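Local coordinates for protein xyloglucan-specific endo-beta-1,4-glucanase BoGH9A (Bacteroides ovatus, PDB 6DHT) that hydrolyses internal beta-1,4-glucosidic linkages in the backbone of xyloglucan, releasing xyloglucan oligosaccharides, at residues Asp413-Gly418 / Val449-Ala454; Glu442-Gln447 / Asp472-Arg477; Val462-Ala467 / Ser562-Leu567. One frame throughout, in Å; residues are numbered along the deposited sequence.

Interaction 1. Residues Asp413-Gly418 / Val449-Ala454; sequences DKVIEG and VSLMYA
Leu451 divides its two methyl groups between neighbouring residues of helix 395-416: CD2 takes Ile416 and CD1 takes Val415. The closer half is the isoleucine side, where Ile416 CG2 lies 3.6 Å from Leu451 CD2. There the beta-branched methyl CG2 makes the contact. Ile416 CG1 is lodged between the backbone N and the carbonyl carbon (chi1 65°), which places CG2 opposite the carbonyl carbon, on the side from which Leu451 comes. The valine side is looser, with Val415 CG1 4.0 Å from Leu451 CD1. In both pairs the side chains cross at a slant, so single methyls meet and the shared surface is small, 108 Å² counting both segments. The contact is purely apolar, and Leu451, the buried member, carries the whole of the 449-454 side. Toward solvent the packing gives way: Val415 and Ile416 are themselves partly exposed, and Asp413, Lys414 and Glu417 are exposed. A bound di(hydroxyethyl)ether lies about 4 Å from the Val415 side chain. The backbones stay well apart, the nearest CA atoms being those of Val415 and Leu451 at 8.6 Å. Helix 461-474 packs alongside, its Asn466 touching both Ile416 and Leu451 and its Tyr463 packing on Ala454. The other flank of 449-454 faces inward, with Val449 and Tyr453 against helix 176-192 and Met452 against helix 551-567, so helix 439-458 sits between the outlying end of helix 395-416 and the deeper helices.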
ATOM      1  N   ASP A 413      -3.038 -19.166   9.732  1.00 19.91           N
ATOM      2  CA  ASP A 413      -2.369 -20.372  10.196  1.00 22.44           C
ATOM      3  C   ASP A 413      -1.620 -21.035   9.058  1.00 20.56           C
ATOM      4  O   ASP A 413      -0.510 -21.546   9.254  1.00 23.64           O
ATOM      5  CB  ASP A 413      -3.376 -21.354  10.801  1.00 26.77           C
ATOM      6  CG  ASP A 413      -3.974 -20.850  12.092  1.00 26.05           C
ATOM      7  OD1 ASP A 413      -3.417 -19.913  12.698  1.00 25.29           O
ATOM      8  OD2 ASP A 413      -5.012 -21.402  12.527  1.00 29.41           O
ATOM      9  N   LYS A 414      -2.195 -21.016   7.868  1.00 21.01           N
ATOM     10  CA  LYS A 414      -1.556 -21.625   6.706  1.00 22.49           C
ATOM     11  C   LYS A 414      -0.307 -20.830   6.303  1.00 24.85           C
ATOM     12  O   LYS A 414       0.741 -21.400   5.998  1.00 24.01           O
ATOM     13  CB  LYS A 414      -2.541 -21.711   5.543  1.00 25.59           C
ATOM     14  CG  LYS A 414      -2.185 -22.744   4.481  1.00 41.25           C
ATOM     15  CD  LYS A 414      -3.265 -22.842   3.390  1.00 46.87           C
ATOM     16  CE  LYS A 414      -4.618 -23.279   3.951  1.00 51.65           C
ATOM     17  NZ  LYS A 414      -4.540 -24.570   4.699  1.00 67.82           N
ATOM     18  N   VAL A 415      -0.413 -19.510   6.332  1.00 20.74           N
ATOM     19  CA  VAL A 415       0.692 -18.636   5.946  1.00 20.76           C
ATOM     20  C   VAL A 415       1.913 -18.824   6.843  1.00 19.83           C
ATOM     21  O   VAL A 415       3.050 -18.779   6.345  1.00 22.45           O
ATOM     22  CB  VAL A 415       0.232 -17.142   5.979  1.00 20.73           C
ATOM     23  CG1 VAL A 415       1.421 -16.172   6.074  1.00 23.31           C
ATOM     24  CG2 VAL A 415      -0.634 -16.825   4.786  1.00 21.86           C
ATOM     25  N   ILE A 416       1.714 -19.031   8.141  1.00 21.55           N
ATOM     26  CA  ILE A 416       2.833 -19.038   9.089  1.00 22.10           C
ATOM     27  C   ILE A 416       3.445 -20.426   9.254  1.00 23.16           C
ATOM     28  O   ILE A 416       4.488 -20.585   9.898  1.00 23.55           O
ATOM     29  CB  ILE A 416       2.471 -18.485  10.472  1.00 25.47           C
ATOM     30  CG1 ILE A 416       1.432 -19.354  11.185  1.00 23.01           C
ATOM     31  CG2 ILE A 416       1.965 -17.038  10.360  1.00 23.87           C
ATOM     32  CD1 ILE A 416       1.265 -19.031  12.628  1.00 28.43           C
ATOM     33  N   GLU A 417       2.828 -21.413   8.626  1.00 24.41           N
ATOM     34  CA  GLU A 417       3.289 -22.789   8.763  1.00 25.95           C
ATOM     35  C   GLU A 417       4.716 -22.895   8.234  1.00 25.46           C
ATOM     36  O   GLU A 417       4.964 -22.613   7.070  1.00 24.57           O
ATOM     37  CB  GLU A 417       2.363 -23.724   7.995  1.00 29.72           C
ATOM     38  CG  GLU A 417       2.444 -25.171   8.432  1.00 46.18           C
ATOM     39  CD  GLU A 417       1.233 -25.973   7.980  1.00 67.80           C
ATOM     40  OE1 GLU A 417       0.880 -25.913   6.778  1.00 66.14           O
ATOM     41  OE2 GLU A 417       0.623 -26.652   8.836  1.00 78.19           O
ATOM     42  N   GLY A 418       5.652 -23.252   9.110  1.00 25.82           N
ATOM     43  CA  GLY A 418       7.020 -23.506   8.691  1.00 25.72           C
ATOM     44  C   GLY A 418       7.868 -22.261   8.532  1.00 28.90           C
ATOM     45  O   GLY A 418       9.023 -22.342   8.115  1.00 23.22           O
ATOM     46  N   VAL A 449      -0.099  -7.412   6.652  1.00 13.20           N
ATOM     47  CA  VAL A 449      -1.291  -6.698   7.120  1.00 12.13           C
ATOM     48  C   VAL A 449      -2.326  -7.715   7.622  1.00 13.02           C
ATOM     49  O   VAL A 449      -2.947  -7.517   8.676  1.00 12.35           O
ATOM     50  CB  VAL A 449      -1.887  -5.819   6.003  1.00 12.44           C
ATOM     51  CG1 VAL A 449      -3.230  -5.222   6.428  1.00 14.59           C
ATOM     52  CG2 VAL A 449      -0.954  -4.691   5.631  1.00 13.17           C
ATOM     53  N   SER A 450      -2.542  -8.773   6.851  1.00 13.00           N
ATOM     54  CA  SER A 450      -3.484  -9.841   7.209  1.00 11.99           C
ATOM     55  C   SER A 450      -3.103 -10.488   8.544  1.00 13.23           C
ATOM     56  O   SER A 450      -3.960 -10.730   9.425  1.00 14.16           O
ATOM     57  CB  SER A 450      -3.583 -10.866   6.096  1.00 12.04           C
ATOM     58  OG  SER A 450      -3.943 -10.270   4.879  1.00 15.31           O
ATOM     59  N   LEU A 451      -1.811 -10.763   8.732  1.00 13.67           N
ATOM     60  CA  LEU A 451      -1.330 -11.336   9.999  1.00 12.98           C
ATOM     61  C   LEU A 451      -1.515 -10.385  11.155  1.00 15.25           C
ATOM     62  O   LEU A 451      -1.838 -10.805  12.274  1.00 14.08           O
ATOM     63  CB  LEU A 451       0.155 -11.720   9.841  1.00 13.82           C
ATOM     64  CG  LEU A 451       0.381 -12.924   8.935  1.00 14.62           C
ATOM     65  CD1 LEU A 451       1.845 -13.047   8.554  1.00 16.68           C
ATOM     66  CD2 LEU A 451      -0.108 -14.216   9.619  1.00 18.44           C
ATOM     67  N   MET A 452      -1.299  -9.100  10.931  1.00 13.54           N
ATOM     68  CA  MET A 452      -1.525  -8.105  11.956  1.00 14.46           C
ATOM     69  C   MET A 452      -3.014  -8.109  12.375  1.00 14.54           C
ATOM     70  O   MET A 452      -3.350  -8.064  13.566  1.00 13.83           O
ATOM     71  CB  MET A 452      -1.038  -6.743  11.415  1.00 17.07           C
ATOM     72  CG  MET A 452      -1.142  -5.568  12.357  1.00 14.71           C
ATOM     73  SD  MET A 452      -2.804  -4.880  12.531  1.00 15.60           S
ATOM     74  CE  MET A 452      -3.078  -4.286  10.846  1.00 17.06           C
ATOM     75  N   TYR A 453      -3.922  -8.174  11.403  1.00 14.25           N
ATOM     76  CA  TYR A 453      -5.336  -8.293  11.748  1.00 15.24           C
ATOM     77  C   TYR A 453      -5.614  -9.581  12.514  1.00 16.40           C
ATOM     78  O   TYR A 453      -6.404  -9.587  13.455  1.00 14.69           O
ATOM     79  CB  TYR A 453      -6.225  -8.278  10.505  1.00 14.13           C
ATOM     80  CG  TYR A 453      -6.660  -6.891  10.064  1.00 15.45           C
ATOM     81  CD1 TYR A 453      -7.772  -6.281  10.623  1.00 15.84           C
ATOM     82  CD2 TYR A 453      -5.932  -6.184   9.127  1.00 15.74           C
ATOM     83  CE1 TYR A 453      -8.162  -5.002  10.231  1.00 16.40           C
ATOM     84  CE2 TYR A 453      -6.307  -4.912   8.724  1.00 14.73           C
ATOM     85  CZ  TYR A 453      -7.416  -4.330   9.291  1.00 15.01           C
ATOM     86  OH  TYR A 453      -7.817  -3.061   8.911  1.00 15.67           O
ATOM     87  N   ALA A 454      -5.003 -10.690  12.134  1.00 13.98           N
ATOM     88  CA  ALA A 454      -5.204 -11.931  12.897  1.00 16.27           C
ATOM     89  C   ALA A 454      -4.750 -11.800  14.362  1.00 15.11           C
ATOM     90  O   ALA A 454      -5.431 -12.311  15.284  1.00 15.55           O
ATOM     91  CB  ALA A 454      -4.491 -13.087  12.227  1.00 17.08           C
TER

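Interaction 2. Residues Glu442-Gln447 / Asp472-Arg477; sequences EKCMNQ and DYILGR
With chi1 at -172°, Cys444 extends SG straight toward the end of helix 461-474, where Ile474 and Tyr473 receive it; Met445 starts along another line, and bends at chi2 and at chi3 (93°) bring its terminal methyl round to the same isoleucine. Ile474 is therefore met by two sulfur-bearing side chains. Its CG2 branch lies 3.8 Å from Cys444 SG, while its CD1 takes the methionine, 3.5 Å from Met445 CE, a tight carbon pair. Met445 SD also comes within 3.8 Å of Ile474 CD1, and the methionine side chain lies roughly perpendicular to that of the isoleucine. The thiol has a second, looser neighbour in Tyr473: SG lies 5.3 Å from the ring centroid, 50° off the ring normal, a sulfur-aromatic contact of oblique geometry. All four touching residues are buried, and Met445 and Ile474 also rest on helix 551-567. Just beyond the contact the chain leaves the helix. Asp472 O accepts from Arg477 N at 3.0 Å, Gly476 adopts a positive phi, and Arg477 NH1 returns to Asp472 OD2 in a 2.8 Å salt bridge, with Asp472 CB above one guanidinium face, offset toward its rim. Asp472 OD1 also bonds Asn21 and Arg477 NH1 bonds Ile32 O, both in the Ig-like range near the N-terminus. The apolar contact joins the start of helix 439-458 to the end of helix 461-474, two consecutive, roughly antiparallel helices of the kind that build the (alpha/alpha)6 barrel of family 9 glycoside hydrolases.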
ATOM      1  N   GLU A 442       1.924  -6.503  -2.834  1.00 14.36           N
ATOM      2  CA  GLU A 442       0.724  -7.326  -3.024  1.00 16.04           C
ATOM      3  C   GLU A 442       0.718  -8.577  -2.197  1.00 17.41           C
ATOM      4  O   GLU A 442      -0.347  -9.018  -1.742  1.00 20.87           O
ATOM      5  CB  GLU A 442       0.560  -7.758  -4.480  1.00 20.61           C
ATOM      6  CG  GLU A 442      -0.845  -8.334  -4.784  1.00 36.20           C
ATOM      7  CD  GLU A 442      -1.051  -8.828  -6.234  1.00 42.36           C
ATOM      8  OE1 GLU A 442      -0.806  -8.071  -7.192  1.00 36.28           O
ATOM      9  OE2 GLU A 442      -1.491  -9.984  -6.417  1.00 40.87           O
ATOM     10  N   LYS A 443       1.885  -9.184  -2.026  1.00 15.98           N
ATOM     11  CA  LYS A 443       1.976 -10.388  -1.240  1.00 15.12           C
ATOM     12  C   LYS A 443       2.703 -10.158   0.066  1.00 16.91           C
ATOM     13  O   LYS A 443       2.149 -10.413   1.123  1.00 18.20           O
ATOM     14  CB  LYS A 443       2.579 -11.539  -2.018  1.00 18.86           C
ATOM     15  CG  LYS A 443       2.412 -12.846  -1.290  1.00 22.23           C
ATOM     16  CD  LYS A 443       2.570 -14.025  -2.184  1.00 25.59           C
ATOM     17  CE  LYS A 443       2.130 -15.271  -1.454  1.00 24.10           C
ATOM     18  NZ  LYS A 443       2.448 -16.489  -2.229  1.00 31.60           N
ATOM     19  N   CYS A 444       3.942  -9.687   0.053  1.00 13.93           N
ATOM     20  CA  CYS A 444       4.678  -9.601   1.316  1.00 14.23           C
ATOM     21  C   CYS A 444       4.013  -8.643   2.327  1.00 12.83           C
ATOM     22  O   CYS A 444       3.706  -9.019   3.453  1.00 14.23           O
ATOM     23  CB  CYS A 444       6.133  -9.221   1.052  1.00 12.81           C
ATOM     24  SG  CYS A 444       7.197  -9.312   2.487  1.00 15.00           S
ATOM     25  N   MET A 445       3.796  -7.398   1.908  1.00 14.36           N
ATOM     26  CA  MET A 445       3.175  -6.440   2.819  1.00 12.68           C
ATOM     27  C   MET A 445       1.746  -6.851   3.172  1.00 13.34           C
ATOM     28  O   MET A 445       1.365  -6.819   4.338  1.00 13.96           O
ATOM     29  CB  MET A 445       3.129  -5.025   2.232  1.00 12.71           C
ATOM     30  CG  MET A 445       4.421  -4.275   2.188  1.00 18.75           C
ATOM     31  SD  MET A 445       5.147  -3.889   3.753  1.00 14.61           S
ATOM     32  CE  MET A 445       6.252  -5.296   3.966  1.00 18.80           C
ATOM     33  N   ASN A 446       0.945  -7.221   2.178  1.00 13.01           N
ATOM     34  CA  ASN A 446      -0.474  -7.448   2.481  1.00 12.53           C
ATOM     35  C   ASN A 446      -0.694  -8.764   3.222  1.00 16.68           C
ATOM     36  O   ASN A 446      -1.669  -8.910   3.965  1.00 14.93           O
ATOM     37  CB  ASN A 446      -1.347  -7.285   1.233  1.00 14.14           C
ATOM     38  CG  ASN A 446      -1.486  -5.854   0.858  1.00 16.55           C
ATOM     39  OD1 ASN A 446      -1.175  -4.970   1.655  1.00 18.59           O
ATOM     40  ND2 ASN A 446      -1.874  -5.597  -0.375  1.00 18.85           N
ATOM     41  N   GLN A 447       0.216  -9.706   3.069  1.00 14.85           N
ATOM     42  CA  GLN A 447       0.230 -10.873   3.960  1.00 13.83           C
ATOM     43  C   GLN A 447       0.518 -10.431   5.397  1.00 14.88           C
ATOM     44  O   GLN A 447      -0.163 -10.847   6.342  1.00 13.60           O
ATOM     45  CB  GLN A 447       1.297 -11.861   3.486  1.00 16.99           C
ATOM     46  CG  GLN A 447       1.387 -13.154   4.204  1.00 22.66           C
ATOM     47  CD  GLN A 447       2.457 -14.003   3.568  1.00 23.17           C
ATOM     48  OE1 GLN A 447       3.617 -13.939   3.955  1.00 24.35           O
ATOM     49  NE2 GLN A 447       2.094 -14.720   2.522  1.00 23.79           N
ATOM     50  N   ASP A 472      10.812  -7.237   7.978  1.00 12.45           N
ATOM     51  CA  ASP A 472      12.260  -7.389   7.935  1.00 12.46           C
ATOM     52  C   ASP A 472      12.711  -7.765   6.523  1.00 14.66           C
ATOM     53  O   ASP A 472      13.773  -7.312   6.061  1.00 14.65           O
ATOM     54  CB  ASP A 472      12.699  -8.484   8.894  1.00 13.73           C
ATOM     55  CG  ASP A 472      12.782  -8.029  10.347  1.00 20.11           C
ATOM     56  OD1 ASP A 472      12.313  -6.942  10.739  1.00 16.74           O
ATOM     57  OD2 ASP A 472      13.360  -8.795  11.151  1.00 30.46           O
ATOM     58  N   TYR A 473      11.942  -8.619   5.857  1.00 12.70           N
ATOM     59  CA  TYR A 473      12.272  -9.046   4.499  1.00 12.09           C
ATOM     60  C   TYR A 473      12.382  -7.849   3.563  1.00 13.85           C
ATOM     61  O   TYR A 473      13.382  -7.712   2.835  1.00 14.69           O
ATOM     62  CB  TYR A 473      11.252 -10.067   3.938  1.00 15.69           C
ATOM     63  CG  TYR A 473      11.654 -10.650   2.607  1.00 14.98           C
ATOM     64  CD1 TYR A 473      11.459  -9.951   1.437  1.00 15.48           C
ATOM     65  CD2 TYR A 473      12.263 -11.886   2.536  1.00 15.78           C
ATOM     66  CE1 TYR A 473      11.852 -10.453   0.213  1.00 17.17           C
ATOM     67  CE2 TYR A 473      12.648 -12.401   1.318  1.00 15.34           C
ATOM     68  CZ  TYR A 473      12.432 -11.689   0.167  1.00 15.51           C
ATOM     69  OH  TYR A 473      12.850 -12.200  -1.055  1.00 17.05           O
ATOM     70  N   ILE A 474      11.388  -6.973   3.500  1.00 13.84           N
ATOM     71  CA  ILE A 474      11.521  -5.879   2.554  1.00 14.37           C
ATOM     72  C   ILE A 474      12.559  -4.856   2.960  1.00 13.10           C
ATOM     73  O   ILE A 474      13.010  -4.103   2.087  1.00 12.60           O
ATOM     74  CB  ILE A 474      10.217  -5.160   2.218  1.00 19.04           C
ATOM     75  CG1 ILE A 474       9.753  -4.369   3.407  1.00 15.00           C
ATOM     76  CG2 ILE A 474       9.127  -6.138   1.658  1.00 19.02           C
ATOM     77  CD1 ILE A 474       8.865  -3.239   2.995  1.00 19.57           C
ATOM     78  N   LEU A 475      12.928  -4.807   4.241  1.00 12.93           N
ATOM     79  CA  LEU A 475      13.906  -3.841   4.724  1.00 13.35           C
ATOM     80  C   LEU A 475      15.361  -4.336   4.664  1.00 14.37           C
ATOM     81  O   LEU A 475      16.261  -3.661   5.160  1.00 13.84           O
ATOM     82  CB  LEU A 475      13.517  -3.339   6.121  1.00 12.76           C
ATOM     83  CG  LEU A 475      12.163  -2.633   6.184  1.00 12.33           C
ATOM     84  CD1 LEU A 475      11.873  -2.323   7.635  1.00 14.02           C
ATOM     85  CD2 LEU A 475      12.141  -1.388   5.320  1.00 13.15           C
ATOM     86  N   GLY A 476      15.566  -5.500   4.064  1.00 13.19           N
ATOM     87  CA  GLY A 476      16.923  -5.947   3.755  1.00 13.60           C
ATOM     88  C   GLY A 476      17.203  -7.417   3.976  1.00 13.76           C
ATOM     89  O   GLY A 476      18.246  -7.928   3.507  1.00 14.99           O
ATOM     90  N   ARG A 477      16.368  -8.113   4.722  1.00 14.21           N
ATOM     91  CA  ARG A 477      16.646  -9.509   5.029  1.00 14.92           C
ATOM     92  C   ARG A 477      16.128 -10.396   3.908  1.00 14.69           C
ATOM     93  O   ARG A 477      15.102 -11.066   4.057  1.00 15.47           O
ATOM     94  CB  ARG A 477      16.081  -9.919   6.387  1.00 13.68           C
ATOM     95  CG  ARG A 477      16.628 -11.265   6.807  1.00 18.63           C
ATOM     96  CD  ARG A 477      16.264 -11.595   8.204  1.00 20.76           C
ATOM     97  NE  ARG A 477      14.860 -11.969   8.288  1.00 25.13           N
ATOM     98  CZ  ARG A 477      14.105 -11.802   9.361  1.00 19.81           C
ATOM     99  NH1 ARG A 477      14.611 -11.209  10.423  1.00 31.71           N
ATOM    100  NH2 ARG A 477      12.830 -12.171   9.347  1.00 24.68           N
TER

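Interaction 3. Residues Val462-Ala467 / Ser562-Leu567; sequences VYLTNA and SSLDAL
On the helix that presents Leu464 and Ala467 to Leu564, the carbonyl oxygen of Val462 is gripped twice by Asn466: the backbone N donates at 3.1 Å, and the side-chain ND2 donates at 2.9 Å with an N-H...O angle of 160°, the two arriving from opposite faces of the carbonyl plane. This pair of hydrogen bonds to one oxygen holds the Asn466 amide against its own helix. The contact with helix 551-567 is made by aliphatic groups. Leu464 has CG trans to the backbone N (chi1 -176°), which carries CD1 across to two leucines one helical turn apart: Leu564 CD2 at 3.8 Å and Leu567 CD1 at 4.0 Å. Leu464 and Leu564 point against each other and overlap side by side near their ends, and the same Leu564 CD2 also touches Ala467 CB at 3.9 Å. The backbones come nearest at this alanine, with 7.9 Å between the CA atoms of Ala467 and Leu564. Leu464 and Leu567 remain partly exposed, and a 1,2-ethanediol, probably from the crystallisation liquor, lies about 3 Å from the Leu464 side chain. Nearby, Tyr468 OH bonds Leu564 O. The axes of the short segments 462-467 and 562-567 approach to 11.3 Å, with 126° between their N-to-C directions, an oblique leucine-alanine packing consistent with neighbouring helices in the (alpha/alpha)6 barrel of this family.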
ATOM      1  N   VAL A 462       2.051 -14.900  17.950  1.00 17.11           N
ATOM      2  CA  VAL A 462       2.695 -15.533  16.801  1.00 19.45           C
ATOM      3  C   VAL A 462       2.320 -14.853  15.478  1.00 16.78           C
ATOM      4  O   VAL A 462       3.135 -14.739  14.572  1.00 17.16           O
ATOM      5  CB  VAL A 462       2.394 -17.061  16.771  1.00 22.76           C
ATOM      6  CG1 VAL A 462       0.925 -17.332  16.521  1.00 23.00           C
ATOM      7  CG2 VAL A 462       3.263 -17.774  15.771  1.00 24.88           C
ATOM      8  N   TYR A 463       1.083 -14.389  15.359  1.00 17.73           N
ATOM      9  CA  TYR A 463       0.692 -13.749  14.114  1.00 15.63           C
ATOM     10  C   TYR A 463       1.445 -12.419  13.929  1.00 15.89           C
ATOM     11  O   TYR A 463       1.902 -12.102  12.825  1.00 14.72           O
ATOM     12  CB  TYR A 463      -0.801 -13.487  14.159  1.00 15.80           C
ATOM     13  CG  TYR A 463      -1.685 -14.723  14.177  1.00 16.47           C
ATOM     14  CD1 TYR A 463      -1.537 -15.746  13.261  1.00 18.15           C
ATOM     15  CD2 TYR A 463      -2.702 -14.833  15.109  1.00 19.49           C
ATOM     16  CE1 TYR A 463      -2.363 -16.843  13.271  1.00 22.27           C
ATOM     17  CE2 TYR A 463      -3.541 -15.912  15.118  1.00 19.14           C
ATOM     18  CZ  TYR A 463      -3.377 -16.911  14.212  1.00 22.90           C
ATOM     19  OH  TYR A 463      -4.214 -18.003  14.231  1.00 24.96           O
ATOM     20  N   LEU A 464       1.562 -11.649  14.998  1.00 15.44           N
ATOM     21  CA  LEU A 464       2.272 -10.376  14.956  1.00 16.09           C
ATOM     22  C   LEU A 464       3.769 -10.585  14.709  1.00 18.23           C
ATOM     23  O   LEU A 464       4.391  -9.853  13.942  1.00 15.08           O
ATOM     24  CB  LEU A 464       2.014  -9.588  16.231  1.00 18.41           C
ATOM     25  CG  LEU A 464       2.609  -8.191  16.280  1.00 20.66           C
ATOM     26  CD1 LEU A 464       2.029  -7.363  15.159  1.00 22.39           C
ATOM     27  CD2 LEU A 464       2.340  -7.556  17.615  1.00 23.47           C
ATOM     28  N   THR A 465       4.334 -11.611  15.340  1.00 15.76           N
ATOM     29  CA  THR A 465       5.735 -11.928  15.156  1.00 16.71           C
ATOM     30  C   THR A 465       6.000 -12.161  13.687  1.00 16.46           C
ATOM     31  O   THR A 465       7.029 -11.704  13.140  1.00 14.64           O
ATOM     32  CB  THR A 465       6.091 -13.173  15.973  1.00 15.97           C
ATOM     33  OG1 THR A 465       6.008 -12.847  17.353  1.00 18.20           O
ATOM     34  CG2 THR A 465       7.513 -13.620  15.698  1.00 20.11           C
ATOM     35  N   ASN A 466       5.104 -12.878  13.019  1.00 14.97           N
ATOM     36  CA  ASN A 466       5.261 -13.156  11.610  1.00 14.09           C
ATOM     37  C   ASN A 466       5.078 -11.928  10.699  1.00 13.28           C
ATOM     38  O   ASN A 466       5.690 -11.830   9.638  1.00 13.81           O
ATOM     39  CB  ASN A 466       4.384 -14.350  11.202  1.00 15.89           C
ATOM     40  CG  ASN A 466       5.046 -15.671  11.541  1.00 14.90           C
ATOM     41  OD1 ASN A 466       5.899 -16.125  10.788  1.00 17.66           O
ATOM     42  ND2 ASN A 466       4.658 -16.279  12.649  1.00 18.02           N
ATOM     43  N   ALA A 467       4.252 -10.974  11.133  1.00 13.56           N
ATOM     44  CA  ALA A 467       4.091  -9.733  10.399  1.00 13.77           C
ATOM     45  C   ALA A 467       5.394  -8.941  10.422  1.00 12.98           C
ATOM     46  O   ALA A 467       5.819  -8.412   9.396  1.00 12.76           O
ATOM     47  CB  ALA A 467       2.951  -8.923  10.960  1.00 13.91           C
ATOM     48  N   SER A 562       2.799   1.413   9.636  1.00 11.77           N
ATOM     49  CA  SER A 562       2.125   2.197  10.664  1.00 11.45           C
ATOM     50  C   SER A 562       1.607   1.294  11.741  1.00 11.39           C
ATOM     51  O   SER A 562       1.764   1.601  12.924  1.00 13.00           O
ATOM     52  CB  SER A 562       0.962   2.962  10.093  1.00 11.77           C
ATOM     53  OG  SER A 562       1.384   3.826   9.033  1.00 11.86           O
ATOM     54  N   SER A 563       0.957   0.197  11.367  1.00 11.59           N
ATOM     55  CA  SER A 563       0.409  -0.711  12.372  1.00 12.59           C
ATOM     56  C   SER A 563       1.495  -1.408  13.195  1.00 13.32           C
ATOM     57  O   SER A 563       1.350  -1.539  14.408  1.00 13.30           O
ATOM     58  CB  SER A 563      -0.555  -1.721  11.748  1.00 12.88           C
ATOM     59  OG  SER A 563       0.070  -2.590  10.835  1.00 15.24           O
ATOM     60  N   LEU A 564       2.593  -1.823  12.569  1.00 13.45           N
ATOM     61  CA  LEU A 564       3.686  -2.444  13.318  1.00 12.72           C
ATOM     62  C   LEU A 564       4.334  -1.451  14.269  1.00 13.28           C
ATOM     63  O   LEU A 564       4.718  -1.818  15.401  1.00 14.58           O
ATOM     64  CB  LEU A 564       4.734  -3.038  12.374  1.00 10.82           C
ATOM     65  CG  LEU A 564       4.321  -4.258  11.564  1.00 12.19           C
ATOM     66  CD1 LEU A 564       5.457  -4.739  10.708  1.00 13.84           C
ATOM     67  CD2 LEU A 564       3.760  -5.401  12.428  1.00 14.46           C
ATOM     68  N   ASP A 565       4.500  -0.207  13.850  1.00 12.47           N
ATOM     69  CA  ASP A 565       5.022   0.827  14.749  1.00 12.13           C
ATOM     70  C   ASP A 565       4.040   1.128  15.895  1.00 15.82           C
ATOM     71  O   ASP A 565       4.431   1.164  17.072  1.00 16.55           O
ATOM     72  CB  ASP A 565       5.366   2.096  13.981  1.00 12.50           C
ATOM     73  CG  ASP A 565       6.156   3.073  14.794  1.00 13.99           C
ATOM     74  OD1 ASP A 565       7.176   2.664  15.430  1.00 15.43           O
ATOM     75  OD2 ASP A 565       5.825   4.263  14.781  1.00 15.48           O
ATOM     76  N   ALA A 566       2.764   1.310  15.585  1.00 13.56           N
ATOM     77  CA  ALA A 566       1.761   1.579  16.620  1.00 14.20           C
ATOM     78  C   ALA A 566       1.718   0.460  17.640  1.00 18.27           C
ATOM     79  O   ALA A 566       1.587   0.737  18.843  1.00 19.69           O
ATOM     80  CB  ALA A 566       0.432   1.752  16.009  1.00 15.83           C
ATOM     81  N   LEU A 567       1.796  -0.787  17.191  1.00 14.51           N
ATOM     82  CA  LEU A 567       1.668  -1.941  18.095  1.00 16.91           C
ATOM     83  C   LEU A 567       2.906  -2.211  18.952  1.00 25.13           C
ATOM     84  O   LEU A 567       2.834  -2.950  19.940  1.00 26.55           O
ATOM     85  CB  LEU A 567       1.264  -3.198  17.318  1.00 14.19           C
ATOM     86  CG  LEU A 567      -0.197  -3.197  16.825  1.00 14.16           C
ATOM     87  CD1 LEU A 567      -0.392  -4.307  15.847  1.00 17.66           C
ATOM     88  CD2 LEU A 567      -1.194  -3.350  18.002  1.00 15.09           C
TER

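How the interactions relate
Helices 395-416, 439-458, 461-474 and 551-567 form one cluster, with helix 439-458 shared by interactions 1 and 2 and helix 461-474 by interactions 2 and 3. Interaction 2 is the buried one, about 11 Å from the centre of the chain to its own centre, and adds sulfur to its apolar contacts; interactions 1 and 3, partly buried and farther out, use only aliphatic methyls. Interaction 1 touches both others: Val415 CG1 lies 3.5 Å from Gln447 CD, and Asp413 OD1 is 2.6 Å from Tyr463 OH, a probable hydrogen bond between the exposed Asp413 and the buried Tyr463. Interactions 2 and 3 do not touch, with nearest atoms about 5 Å apart.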